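Local atomic coordinates of VIN1 (Oscarella pearsei, PDB entry 6BFI), a protein that may act in cell-cell adhesion as a vinculin homolog that binds actin filaments. Residues E29-E32 against L36-D39; Q79-A84 against N117-L122; K512-I517 against I528-S533. One frame throughout, in Å; residues are numbered along the deposited sequence.

Interaction 1. Residues E29-E32 against L36-D39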
# COMPACT_ATOMS: atom_id res chain seq x y z
N GLU A 29 38.38 -12.74 17.39
CA GLU A 29 39.14 -11.61 16.85
C GLU A 29 39.67 -10.71 17.96
O GLU A 29 40.65 -9.99 17.73
CB GLU A 29 38.27 -10.81 15.88
CG GLU A 29 38.17 -11.45 14.50
CD GLU A 29 38.02 -10.42 13.40
OE1 GLU A 29 37.14 -10.60 12.53
OE2 GLU A 29 38.78 -9.43 13.40
N GLN A 30 39.06 -10.74 19.14
CA GLN A 30 39.57 -9.97 20.27
C GLN A 30 40.88 -10.56 20.79
O GLN A 30 41.75 -9.82 21.25
CB GLN A 30 38.52 -9.91 21.38
CG GLN A 30 38.94 -9.13 22.61
CD GLN A 30 37.80 -8.95 23.59
OE1 GLN A 30 36.68 -8.62 23.20
NE2 GLN A 30 38.07 -9.17 24.87
N ALA A 31 41.03 -11.89 20.72
CA ALA A 31 42.29 -12.52 21.07
C ALA A 31 43.27 -12.55 19.90
O ALA A 31 44.49 -12.59 20.13
CB ALA A 31 42.04 -13.95 21.57
N GLU A 32 42.77 -12.53 18.67
CA GLU A 32 43.65 -12.47 17.51
C GLU A 32 44.41 -11.15 17.46
O GLU A 32 45.61 -11.13 17.15
CB GLU A 32 42.84 -12.67 16.22
CG GLU A 32 43.68 -12.70 14.95
CD GLU A 32 44.42 -14.01 14.77
OE1 GLU A 32 43.92 -15.05 15.23
OE2 GLU A 32 45.51 -13.99 14.15
N LEU A 36 42.78 -9.49 24.80
CA LEU A 36 42.62 -10.30 26.01
C LEU A 36 42.14 -11.70 25.65
O LEU A 36 41.13 -11.86 24.96
CB LEU A 36 41.64 -9.64 26.98
CG LEU A 36 41.39 -10.39 28.29
CD1 LEU A 36 42.70 -10.80 28.94
CD2 LEU A 36 40.56 -9.55 29.24
N LYS A 37 42.87 -12.72 26.10
CA LYS A 37 42.51 -14.10 25.80
C LYS A 37 41.24 -14.49 26.54
O LYS A 37 41.22 -14.52 27.78
CB LYS A 37 43.66 -15.04 26.17
CG LYS A 37 43.44 -16.48 25.76
CD LYS A 37 43.36 -16.62 24.25
CE LYS A 37 43.17 -18.07 23.84
NZ LYS A 37 43.07 -18.21 22.36
N GLU A 38 40.18 -14.78 25.80
CA GLU A 38 38.90 -15.16 26.37
C GLU A 38 38.67 -16.65 26.15
O GLU A 38 38.89 -17.17 25.05
CB GLU A 38 37.76 -14.35 25.74
CG GLU A 38 37.09 -13.38 26.69
CD GLU A 38 36.41 -14.09 27.85
OE1 GLU A 38 37.05 -14.24 28.91
OE2 GLU A 38 35.24 -14.49 27.70
N ASP A 39 38.22 -17.33 27.21
CA ASP A 39 37.89 -18.75 27.12
C ASP A 39 36.49 -18.91 26.54
O ASP A 39 35.51 -18.47 27.15
CB ASP A 39 38.00 -19.41 28.49
CG ASP A 39 37.72 -20.90 28.45
OD1 ASP A 39 37.95 -21.52 27.39
OD2 ASP A 39 37.27 -21.45 29.47

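Interaction 2. Residues Q79-A84 against N117-L122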
# COMPACT_ATOMS: atom_id res chain seq x y z
N GLN A 79 21.63 -34.85 12.68
CA GLN A 79 23.05 -35.18 12.71
C GLN A 79 23.91 -34.02 12.21
O GLN A 79 25.01 -33.80 12.72
CB GLN A 79 23.30 -36.43 11.87
CG GLN A 79 24.67 -37.07 12.06
CD GLN A 79 24.80 -38.39 11.33
OE1 GLN A 79 24.15 -38.61 10.31
NE2 GLN A 79 25.62 -39.29 11.87
N GLU A 80 23.41 -33.27 11.24
CA GLU A 80 24.14 -32.11 10.74
C GLU A 80 24.38 -31.09 11.85
O GLU A 80 25.52 -30.74 12.17
CB GLU A 80 23.37 -31.47 9.57
CG GLU A 80 24.12 -30.36 8.85
CD GLU A 80 25.17 -30.89 7.90
OE1 GLU A 80 25.14 -32.10 7.59
OE2 GLU A 80 26.03 -30.09 7.46
N VAL A 81 23.29 -30.60 12.46
CA VAL A 81 23.43 -29.53 13.45
C VAL A 81 24.20 -30.02 14.67
O VAL A 81 24.99 -29.27 15.26
CB VAL A 81 22.05 -28.96 13.81
CG1 VAL A 81 21.17 -30.01 14.46
CG2 VAL A 81 22.19 -27.74 14.71
N GLN A 82 24.00 -31.28 15.07
CA GLN A 82 24.78 -31.82 16.18
C GLN A 82 26.26 -31.86 15.84
O GLN A 82 27.11 -31.58 16.69
CB GLN A 82 24.27 -33.21 16.57
CG GLN A 82 23.00 -33.17 17.41
CD GLN A 82 22.56 -34.55 17.88
OE1 GLN A 82 22.07 -35.36 17.09
NE2 GLN A 82 22.74 -34.81 19.17
N GLN A 83 26.59 -32.20 14.59
CA GLN A 83 27.99 -32.19 14.17
C GLN A 83 28.57 -30.78 14.22
O GLN A 83 29.73 -30.60 14.59
CB GLN A 83 28.12 -32.78 12.77
CG GLN A 83 29.56 -32.94 12.30
CD GLN A 83 30.40 -33.73 13.28
OE1 GLN A 83 30.20 -34.94 13.45
NE2 GLN A 83 31.35 -33.06 13.92
N ALA A 84 27.77 -29.78 13.86
CA ALA A 84 28.24 -28.40 13.97
C ALA A 84 28.52 -28.02 15.42
O ALA A 84 29.52 -27.35 15.72
CB ALA A 84 27.22 -27.44 13.35
N ASN A 117 22.50 -22.47 10.28
CA ASN A 117 21.82 -23.12 9.16
C ASN A 117 21.18 -24.43 9.60
O ASN A 117 20.06 -24.76 9.18
CB ASN A 117 22.79 -23.36 8.01
CG ASN A 117 23.22 -22.07 7.33
OD1 ASN A 117 22.51 -21.06 7.38
ND2 ASN A 117 24.38 -22.09 6.70
N GLY A 118 21.86 -25.18 10.47
CA GLY A 118 21.34 -26.46 10.91
C GLY A 118 20.08 -26.34 11.75
O GLY A 118 19.12 -27.09 11.56
N MET A 119 20.07 -25.40 12.70
CA MET A 119 18.85 -25.13 13.45
C MET A 119 17.73 -24.69 12.51
O MET A 119 16.58 -25.14 12.65
CB MET A 119 19.10 -24.06 14.52
CG MET A 119 19.77 -24.59 15.78
SD MET A 119 20.17 -23.28 16.96
CE MET A 119 19.37 -23.90 18.44
N SER A 120 18.05 -23.83 11.54
CA SER A 120 17.06 -23.40 10.57
C SER A 120 16.42 -24.59 9.87
O SER A 120 15.19 -24.69 9.78
CB SER A 120 17.68 -22.45 9.55
OG SER A 120 16.76 -22.18 8.51
N ASP A 121 17.24 -25.51 9.36
CA ASP A 121 16.69 -26.67 8.66
C ASP A 121 15.89 -27.56 9.61
O ASP A 121 14.84 -28.09 9.23
CB ASP A 121 17.82 -27.47 8.00
CG ASP A 121 18.56 -26.66 6.96
OD1 ASP A 121 17.97 -25.73 6.38
OD2 ASP A 121 19.75 -26.97 6.71
N LEU A 122 16.38 -27.72 10.84
CA LEU A 122 15.69 -28.54 11.83
C LEU A 122 14.26 -28.04 12.05
O LEU A 122 13.31 -28.84 12.06
CB LEU A 122 16.46 -28.54 13.15
CG LEU A 122 17.07 -29.88 13.57
CD1 LEU A 122 17.59 -29.80 14.99
CD2 LEU A 122 16.05 -30.99 13.43

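Interaction 3. Residues K512-I517 against I528-S533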
# COMPACT_ATOMS: atom_id res chain seq x y z
N LYS A 512 -28.69 27.94 -10.26
CA LYS A 512 -29.14 29.05 -11.09
C LYS A 512 -30.08 28.56 -12.19
O LYS A 512 -31.14 29.14 -12.42
CB LYS A 512 -27.93 29.77 -11.70
CG LYS A 512 -28.18 30.33 -13.09
CD LYS A 512 -27.28 31.52 -13.41
CE LYS A 512 -27.76 32.77 -12.69
NZ LYS A 512 -27.03 33.99 -13.14
N GLU A 513 -29.70 27.48 -12.88
CA GLU A 513 -30.54 26.95 -13.94
C GLU A 513 -31.88 26.46 -13.39
O GLU A 513 -32.92 26.61 -14.04
CB GLU A 513 -29.81 25.82 -14.68
CG GLU A 513 -30.54 25.30 -15.91
CD GLU A 513 -30.90 26.40 -16.89
OE1 GLU A 513 -32.08 26.47 -17.29
OE2 GLU A 513 -30.01 27.20 -17.24
N ALA A 514 -31.87 25.88 -12.18
CA ALA A 514 -33.11 25.39 -11.59
C ALA A 514 -34.03 26.54 -11.20
O ALA A 514 -35.25 26.44 -11.34
CB ALA A 514 -32.80 24.52 -10.37
N LYS A 515 -33.46 27.64 -10.70
CA LYS A 515 -34.27 28.83 -10.42
C LYS A 515 -34.83 29.41 -11.71
O LYS A 515 -35.98 29.88 -11.74
CB LYS A 515 -33.45 29.87 -9.67
CG LYS A 515 -33.07 29.46 -8.25
CD LYS A 515 -32.39 30.61 -7.51
CE LYS A 515 -31.05 30.98 -8.14
NZ LYS A 515 -30.34 32.04 -7.37
N ARG A 516 -34.04 29.40 -12.78
CA ARG A 516 -34.53 29.86 -14.08
C ARG A 516 -35.70 29.01 -14.56
O ARG A 516 -36.71 29.54 -15.03
CB ARG A 516 -33.39 29.84 -15.10
CG ARG A 516 -33.84 30.07 -16.53
CD ARG A 516 -32.75 29.70 -17.52
NE ARG A 516 -33.23 29.79 -18.90
CZ ARG A 516 -33.84 28.79 -19.53
NH1 ARG A 516 -34.05 27.64 -18.92
NH2 ARG A 516 -34.24 28.95 -20.79
N ILE A 517 -35.58 27.69 -14.45
CA ILE A 517 -36.66 26.80 -14.86
C ILE A 517 -37.86 26.95 -13.93
O ILE A 517 -39.00 26.72 -14.35
CB ILE A 517 -36.15 25.34 -14.90
CG1 ILE A 517 -35.00 25.22 -15.91
CG2 ILE A 517 -37.26 24.37 -15.26
CD1 ILE A 517 -34.34 23.85 -15.93
N ILE A 528 -37.30 18.82 -11.48
CA ILE A 528 -37.01 17.73 -10.55
C ILE A 528 -35.66 17.10 -10.87
O ILE A 528 -34.92 16.70 -9.97
CB ILE A 528 -38.14 16.68 -10.56
CG1 ILE A 528 -38.56 16.36 -11.99
CG2 ILE A 528 -39.30 17.16 -9.72
CD1 ILE A 528 -39.73 15.39 -12.07
N ALA A 529 -35.32 17.00 -12.16
CA ALA A 529 -34.03 16.45 -12.54
C ALA A 529 -32.89 17.32 -12.02
O ALA A 529 -31.97 16.84 -11.34
CB ALA A 529 -33.94 16.29 -14.06
N LYS A 530 -32.94 18.62 -12.32
CA LYS A 530 -31.88 19.53 -11.89
C LYS A 530 -31.84 19.63 -10.37
O LYS A 530 -30.75 19.68 -9.77
CB LYS A 530 -32.09 20.90 -12.52
CG LYS A 530 -30.81 21.70 -12.71
CD LYS A 530 -29.74 20.87 -13.41
CE LYS A 530 -28.99 21.69 -14.44
NZ LYS A 530 -29.84 22.05 -15.60
N ALA A 531 -33.00 19.65 -9.72
CA ALA A 531 -33.05 19.75 -8.26
C ALA A 531 -32.45 18.52 -7.60
O ALA A 531 -31.66 18.64 -6.65
CB ALA A 531 -34.50 19.96 -7.80
N SER A 532 -32.80 17.33 -8.07
CA SER A 532 -32.24 16.11 -7.49
C SER A 532 -30.75 16.00 -7.79
O SER A 532 -29.99 15.48 -6.96
CB SER A 532 -32.99 14.88 -7.99
OG SER A 532 -32.87 14.72 -9.39
N SER A 533 -30.31 16.47 -8.96
CA SER A 533 -28.88 16.55 -9.23
C SER A 533 -28.18 17.45 -8.21
O SER A 533 -27.10 17.11 -7.72
CB SER A 533 -28.64 17.06 -10.65
OG SER A 533 -27.29 17.44 -10.83

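Interaction 1. Residues E29-E32 against L36-D39
Ala31 and Lys37 meet where helix 8-32 ends and the loop to helix 41-59 folds back over its last turn. This is the short connection between two consecutive helices of one of the helical bundles of a vinculin-family protein. The contact lies at the surface, with the two segments burying 197 Å² in all. The Lys37 chain can be followed outward. Its CB points away from the helix. CG is anti to the backbone N (chi1 -174°), and the chain then bends at chi2 (64°) and comes back. CD reaches Ala31, with Lys37 CD 4.0 Å from Ala31 CB. Beyond CD the chain is extended, and it carries CE past the methyl. NZ ends on helix 68-97 and the loop after it, where it hydrogen-bonds to Leu95 O and Gln99 OE1. The other amide atom of Gln99, NE2, hydrogen-bonds to Glu32 OE1, so this one side chain links Lys37 to the end of helix 8-32. On the other flank, Gln30 and Leu36 lie side by side and point the same way. Gln30 NE2 passes 4.2 Å from Leu36 CB. The backbones approach but do not bond: Gln30 O is 3.7 Å from Leu36 N. Two residues past Lys37, the Asp39 side chain caps a backbone N just beyond, at the turn leading into helix 41-59. Its OD1 also hydrogen-bonds to Thr41 OG1.

Interaction 2. Residues Q79-A84 against N117-L122
Val81 sets its CB against the backbone of Gly118. Val81 CB lies 3.9 Å from Gly118 C, and the two CA atoms are only 4.5 Å apart. A CB on Gly118 would collide with Val81 CB, so the glycine lets the helices come this close. The two methyls of Val81 then part. CG2, anti to the backbone N, lies by the peptide that joins Gly118 to Met119, 3.7 Å from Met119 N. It also touches the aliphatic part of the methionine side chain, with Val81 CG2 4.1 Å from Met119 CG. With chi1 at 63°, CG1 sits between the backbone N and the carbonyl carbon and faces Leu122. Val81 CG1 is 3.6 Å from Leu122 CD1, and these two side chains cross at about a right angle. The helices run antiparallel, with local axes 8.5 Å apart and 156° between their directions. They are part of an antiparallel helical bundle, the building unit of vinculin-family proteins. Helix 41-59 packs over the contact: Val51 touches Val81, Leu54 touches Met119 and Val55 touches Leu122. Helix 8-32 adds Val13 and Val17 against Met119. Leu122 is also flanked by Leu74, Ser77 and Met78 of helix 68-97.

Interaction 3. Residues K512-I517 against I528-S533
Bends in both chains bring Lys530 NZ to the aliphatic part of Glu513. In Lys530, CG is anti to the backbone N (chi1 -153°), and the chain turns at chi2, chi3 and chi4. Glu513 bends at chi2 (54°), which leads its carboxylate away from the other helix. NZ therefore meets methylenes rather than the carboxylate: Lys530 NZ is 3.3 Å from Glu513 CG and 3.9 Å from Glu513 CB. The charges are opposite but not in contact, with Glu513 OE1 5.2 Å from Lys530 NZ. That oxygen is engaged within its own helix, in a salt bridge of 2.8 Å from Arg516 NH1 to Glu513 OE1. The hydrogen bond in it is weak, with an angle of 128°. Nearer the backbone, Lys530 CG rests 4.2 Å from Ala514 CB. Helices 496-519 and 524-550 form an antiparallel helical hairpin within a vinculin-family bundle. With an alanine in place of Lys530, the lost chain beyond CB would probably leave a gap beside Ala514 CB and Glu513 CG and cost the carboxylate one nearby positive charge. Lys530 also touches Asp510. Arg516 has a second partner in Glu522. In the bundle, Phe595 of helix 589-615 touches Ala514, and Ala579 of helix 572-584 touches Ala531.

Overall arrangement
From the N terminus the three contacts follow in series, and none nests in or crosses another. Interaction 1 closes the shortest loop, three residues between helix 8-32 and the approach to helix 41-59. Interaction 2 spans 32 residues and ties helix 68-97 to helix 102-145. The same two earlier helices pack against it, so interactions 1 and 2 serve one N-terminal helical region. Their centres are 27 Å apart, and they do not touch. Interaction 3 comes much later and joins helices 496-519 and 524-550 across ten residues. It lies on the opposite side of the chain's centre from interactions 1 and 2, with its centre 79 Å from that of interaction 2.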